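Local coordinates for lipase (PDB 3G7N), which hydrolyses triacylglycerols to diacylglycerols and free fatty acids as a secreted alkaline lipase of the alpha/beta-hydrolase superfamily, at residues N192-S196 against P197-F201; F162-N166 against Q167-D171. All blocks are in the same frame, centred on the assembly; numbering follows the deposited sequence.

Contact 1: N192-S196 against P197-F201; sequences NMYSS and PLVNF
Y194 and F201 meet where a loop doubles back on itself, and their rings lie at an oblique angle: the planes are inclined by 50° and the centroids are 5.2 Å apart. The touching is done by the root of the tyrosine and one flank of the phenylalanine, Y194 CB lying 3.6 Å from F201 CD2, with Y194 CG and CD2 following along the same flank. Both side chains leave the backbone in the same sense, CG anti to the carbonyl carbon. The tyrosine nevertheless runs on past the pair, its distal end leading away from 197-201. M193 CB sits over the centre of one face of the tyrosine ring, and the tyrosine side chain also packs on I75 and I77. V199 fills the inner side of the bend: its CG1, anti to the backbone N at chi1 179°, lies 3.9 Å from Y194 CB and also rests on one face of the F201 ring, offset toward the rim.

Backbone bonds close the loop beside these side chains. F201 N donates to Y194 O at 2.9 Å, drawing the two aromatic residues together at the mouth of the bend. Farther round, V199 N reaches S196 O at 3.0 Å from above the carbonyl plane, and N200 N adds a weak bond to the same oxygen. A water lies within hydrogen-bonding distance of S195 O and N200 OD1 and links the two limbs of the loop; the N200 amide oxygen also accepts from K202. On the approach, S195 OG donates to N192 O across a type II beta turn spanning N192 to S195. Together these features make a tight irregular loop between strands 179-185 and 206-210 of the alpha/beta-hydrolase fold, with the Y194 side chain about 10 Å from that of the nucleophile S132.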
loop_
_atom_site.group_PDB
_atom_site.type_symbol
_atom_site.label_atom_id
_atom_site.label_comp_id
_atom_site.label_asym_id
_atom_site.label_seq_id
_atom_site.Cartn_x
_atom_site.Cartn_y
_atom_site.Cartn_z
ATOM N N ASN A 192 4.606 4.483 -12.958
ATOM C CA ASN A 192 4.495 4.422 -14.431
ATOM C C ASN A 192 5.072 3.134 -14.988
ATOM O O ASN A 192 5.021 2.897 -16.200
ATOM C CB ASN A 192 5.212 5.634 -15.041
ATOM C CG ASN A 192 4.542 6.928 -14.654
ATOM O OD1 ASN A 192 3.316 6.968 -14.463
ATOM N ND2 ASN A 192 5.315 7.992 -14.516
ATOM N N MET A 193 5.633 2.296 -14.133
ATOM C CA MET A 193 6.115 1.006 -14.600
ATOM C C MET A 193 4.960 0.162 -15.095
ATOM O O MET A 193 3.858 0.220 -14.535
ATOM C CB MET A 193 6.849 0.276 -13.496
ATOM C CG MET A 193 8.153 0.956 -13.143
ATOM S SD MET A 193 8.987 0.303 -11.678
ATOM C CE MET A 193 9.603 -1.243 -12.344
ATOM N N TYR A 194 5.202 -0.575 -16.176
ATOM C CA TYR A 194 4.273 -1.598 -16.670
ATOM C C TYR A 194 3.058 -0.965 -17.350
ATOM O O TYR A 194 2.049 -1.645 -17.564
ATOM C CB TYR A 194 3.859 -2.613 -15.573
ATOM C CG TYR A 194 5.013 -3.105 -14.734
ATOM C CD1 TYR A 194 6.219 -3.497 -15.313
ATOM C CD2 TYR A 194 4.927 -3.111 -13.333
ATOM C CE1 TYR A 194 7.277 -3.911 -14.532
ATOM C CE2 TYR A 194 5.965 -3.576 -12.560
ATOM C CZ TYR A 194 7.168 -3.877 -13.151
ATOM O OH TYR A 194 8.180 -4.388 -12.360
ATOM N N SER A 195 3.147 0.316 -17.692
ATOM C CA SER A 195 2.079 1.029 -18.385
ATOM C C SER A 195 2.127 0.904 -19.907
ATOM O O SER A 195 1.209 1.331 -20.591
ATOM C CB SER A 195 2.092 2.509 -17.999
ATOM O OG SER A 195 3.327 3.104 -18.344
ATOM N N SER A 196 3.216 0.380 -20.454
ATOM C CA SER A 196 3.275 0.236 -21.920
ATOM C C SER A 196 2.155 -0.675 -22.428
ATOM O O SER A 196 1.776 -1.626 -21.756
ATOM C CB SER A 196 4.636 -0.303 -22.382
ATOM O OG SER A 196 4.830 -1.651 -22.006
ATOM N N PRO A 197 1.671 -0.431 -23.668
ATOM C CA PRO A 197 0.576 -1.259 -24.188
ATOM C C PRO A 197 0.924 -2.747 -24.285
ATOM O O PRO A 197 0.060 -3.601 -24.128
ATOM C CB PRO A 197 0.327 -0.661 -25.577
ATOM C CG PRO A 197 0.702 0.779 -25.433
ATOM C CD PRO A 197 1.884 0.788 -24.479
ATOM N N LEU A 198 2.191 -3.074 -24.526
ATOM C CA LEU A 198 2.578 -4.478 -24.633
ATOM C C LEU A 198 2.608 -5.223 -23.297
ATOM O O LEU A 198 2.607 -6.460 -23.255
ATOM C CB LEU A 198 3.918 -4.632 -25.368
ATOM C CG LEU A 198 3.843 -4.485 -26.891
ATOM C CD1 LEU A 198 5.238 -4.609 -27.516
ATOM C CD2 LEU A 198 2.876 -5.498 -27.476
ATOM N N VAL A 199 2.721 -4.470 -22.199
ATOM C CA VAL A 199 2.733 -5.065 -20.863
ATOM C C VAL A 199 1.370 -4.867 -20.213
ATOM O O VAL A 199 0.726 -5.843 -19.798
ATOM C CB VAL A 199 3.852 -4.469 -19.990
ATOM C CG1 VAL A 199 3.827 -5.104 -18.593
ATOM C CG2 VAL A 199 5.198 -4.734 -20.647
ATOM N N ASN A 200 0.953 -3.609 -20.091
ATOM C CA ASN A 200 -0.454 -3.260 -19.910
ATOM C C ASN A 200 -1.008 -3.678 -18.545
ATOM O O ASN A 200 -2.196 -4.009 -18.427
ATOM C CB ASN A 200 -1.289 -3.892 -21.036
ATOM C CG ASN A 200 -2.603 -3.178 -21.272
ATOM O OD1 ASN A 200 -2.681 -1.949 -21.255
ATOM N ND2 ASN A 200 -3.641 -3.953 -21.532
ATOM N N PHE A 201 -0.221 -3.491 -17.491
ATOM C CA PHE A 201 -0.770 -3.641 -16.131
ATOM C C PHE A 201 -1.617 -2.426 -15.752
ATOM O O PHE A 201 -1.358 -1.309 -16.191
ATOM C CB PHE A 201 0.356 -3.800 -15.100
ATOM C CG PHE A 201 1.108 -5.104 -15.175
ATOM C CD1 PHE A 201 0.884 -6.035 -16.193
ATOM C CD2 PHE A 201 2.082 -5.387 -14.227
ATOM C CE1 PHE A 201 1.627 -7.226 -16.242
ATOM C CE2 PHE A 201 2.783 -6.568 -14.247
ATOM C CZ PHE A 201 2.647 -7.437 -15.320
HETATM O O HOH W 1 -1.193 0.371 -21.900
#

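Contact 2: F162-N166 against Q167-D171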
loop_
_atom_site.group_PDB
_atom_site.type_symbol
_atom_site.label_atom_id
_atom_site.label_comp_id
_atom_site.label_asym_id
_atom_site.label_seq_id
_atom_site.Cartn_x
_atom_site.Cartn_y
_atom_site.Cartn_z
ATOM N N PHE A 162 3.841 0.618 -8.006
ATOM C CA PHE A 162 3.608 0.147 -9.364
ATOM C C PHE A 162 2.326 -0.699 -9.420
ATOM O O PHE A 162 1.899 -1.248 -8.405
ATOM C CB PHE A 162 4.823 -0.650 -9.864
ATOM C CG PHE A 162 5.272 -1.737 -8.934
ATOM C CD1 PHE A 162 4.760 -3.022 -9.057
ATOM C CD2 PHE A 162 6.219 -1.498 -7.956
ATOM C CE1 PHE A 162 5.223 -4.052 -8.246
ATOM C CE2 PHE A 162 6.667 -2.524 -7.127
ATOM C CZ PHE A 162 6.213 -3.819 -7.319
ATOM N N PRO A 163 1.682 -0.788 -10.601
ATOM C CA PRO A 163 0.489 -1.622 -10.738
ATOM C C PRO A 163 0.891 -3.093 -10.815
ATOM O O PRO A 163 2.043 -3.395 -11.134
ATOM C CB PRO A 163 -0.104 -1.159 -12.070
ATOM C CG PRO A 163 1.152 -0.824 -12.902
ATOM C CD PRO A 163 2.107 -0.195 -11.884
ATOM N N ILE A 164 -0.014 -4.000 -10.428
ATOM C CA ILE A 164 0.401 -5.382 -10.203
ATOM C C ILE A 164 -0.353 -6.445 -10.978
ATOM O O ILE A 164 -0.118 -7.632 -10.763
ATOM C CB ILE A 164 0.410 -5.777 -8.708
ATOM C CG1 ILE A 164 -1.001 -5.810 -8.114
ATOM C CG2 ILE A 164 1.254 -4.775 -7.894
ATOM C CD1 ILE A 164 -1.061 -6.544 -6.764
ATOM N N GLY A 165 -1.300 -6.045 -11.813
ATOM C CA GLY A 165 -2.090 -7.073 -12.502
ATOM C C GLY A 165 -2.780 -6.551 -13.727
ATOM O O GLY A 165 -2.636 -5.388 -14.122
ATOM N N ASN A 166 -3.665 -7.402 -14.253
ATOM C CA ASN A 166 -4.378 -7.088 -15.485
ATOM C C ASN A 166 -5.657 -6.320 -15.222
ATOM O O ASN A 166 -5.938 -5.940 -14.085
ATOM C CB ASN A 166 -4.634 -8.349 -16.313
ATOM C CG ASN A 166 -5.539 -9.362 -15.605
ATOM O OD1 ASN A 166 -6.026 -9.139 -14.491
ATOM N ND2 ASN A 166 -5.791 -10.483 -16.280
ATOM N N GLN A 167 -6.409 -5.999 -16.274
ATOM C CA GLN A 167 -7.618 -5.213 -16.079
ATOM C C GLN A 167 -8.632 -5.922 -15.183
ATOM O O GLN A 167 -9.310 -5.284 -14.384
ATOM C CB GLN A 167 -8.270 -4.855 -17.415
ATOM C CG GLN A 167 -9.449 -3.887 -17.278
ATOM C CD GLN A 167 -9.021 -2.490 -16.880
ATOM O OE1 GLN A 167 -8.199 -1.866 -17.553
ATOM N NE2 GLN A 167 -9.514 -2.020 -15.740
ATOM N N ALA A 168 -8.703 -7.240 -15.284
ATOM C CA ALA A 168 -9.644 -7.986 -14.444
ATOM C C ALA A 168 -9.248 -7.851 -12.962
ATOM O O ALA A 168 -10.102 -7.668 -12.096
ATOM C CB ALA A 168 -9.708 -9.449 -14.865
ATOM N N TRP A 169 -7.942 -7.827 -12.697
ATOM C CA TRP A 169 -7.441 -7.581 -11.342
ATOM C C TRP A 169 -7.872 -6.208 -10.851
ATOM O O TRP A 169 -8.453 -6.074 -9.767
ATOM C CB TRP A 169 -5.912 -7.680 -11.317
ATOM C CG TRP A 169 -5.296 -6.871 -10.217
ATOM C CD1 TRP A 169 -4.622 -5.695 -10.352
ATOM C CD2 TRP A 169 -5.420 -7.114 -8.812
ATOM N NE1 TRP A 169 -4.288 -5.201 -9.112
ATOM C CE2 TRP A 169 -4.745 -6.066 -8.152
ATOM C CE3 TRP A 169 -6.002 -8.132 -8.053
ATOM C CZ2 TRP A 169 -4.700 -5.973 -6.754
ATOM C CZ3 TRP A 169 -5.986 -8.019 -6.670
ATOM C CH2 TRP A 169 -5.293 -6.972 -6.036
ATOM N N ALA A 170 -7.658 -5.183 -11.672
ATOM C CA ALA A 170 -7.991 -3.835 -11.251
ATOM C C ALA A 170 -9.488 -3.704 -10.972
ATOM O O ALA A 170 -9.919 -3.043 -10.023
ATOM C CB ALA A 170 -7.518 -2.814 -12.279
ATOM N N ASP A 171 -10.280 -4.364 -11.815
ATOM C CA ASP A 171 -11.735 -4.334 -11.669
ATOM C C ASP A 171 -12.166 -5.022 -10.380
ATOM O O ASP A 171 -13.078 -4.560 -9.697
ATOM C CB ASP A 171 -12.421 -5.001 -12.867
ATOM C CG ASP A 171 -12.256 -4.213 -14.157
ATOM O OD1 ASP A 171 -11.970 -3.001 -14.090
ATOM O OD2 ASP A 171 -12.550 -4.776 -15.235
HETATM O O HOH W 2 -2.657 -2.862 -9.649
#
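The N-cap of helix 167-175 is the element built here, with N166 as the capping residue. Its side-chain OD1 accepts from W169 N at 2.9 Å, the donor tilted 26° from the amide carbonyl plane. A chi1 of 63° holds CG between the backbone N and the carbonyl carbon, which turns the amide back over the first helical turn. The backbone oxygen of N166 opens the regular helix pattern, receiving A170 N at 3.1 Å in the carbonyl plane. The same amide is also tied to the segment leading into strand 95-96, OD1 accepting from K94 N and ND2 donating to D92 O.

The indole of W169 folds back along the incoming loop. G165 CA approaches CD1 obliquely at 3.6 Å, and I164 crosses the ring system with CD1 3.7 Å from W169 CZ2. At the indole edge, in plane, a water accepts from NE1 at 2.9 Å and from I164 N, linking loop and helix. Across the first turn, Q167 NE2 donates to D171 OD1 from above the carboxylate plane. I164 and W169 also pack on helix 133-148, so the asparagine-capped helix start is seated in the strand-loop-helix connection that follows strand 154-159 in the alpha/beta-hydrolase fold.

Both contacts are local bends of continuous chain, yet they solve different problems. Contact 2 starts a helix and is the more buried, its apolar residues lying against helix 133-148 and strand 95-96, while its polar work is done by an asparagine cap. Contact 1 belongs to a loop without regular structure, nearer the surface; main-chain bonds close it, and its apolar part is an oblique aromatic pair with a valine beside it. Each recruits one bridging water, joining two acceptors in contact 1 and two N-H groups in contact 2. The two meet directly: P163 packs against M193 and Y194, and F201 CB lies 3.5 Å from G165 O, which brings the loops following strands 154-159 and 179-185 together.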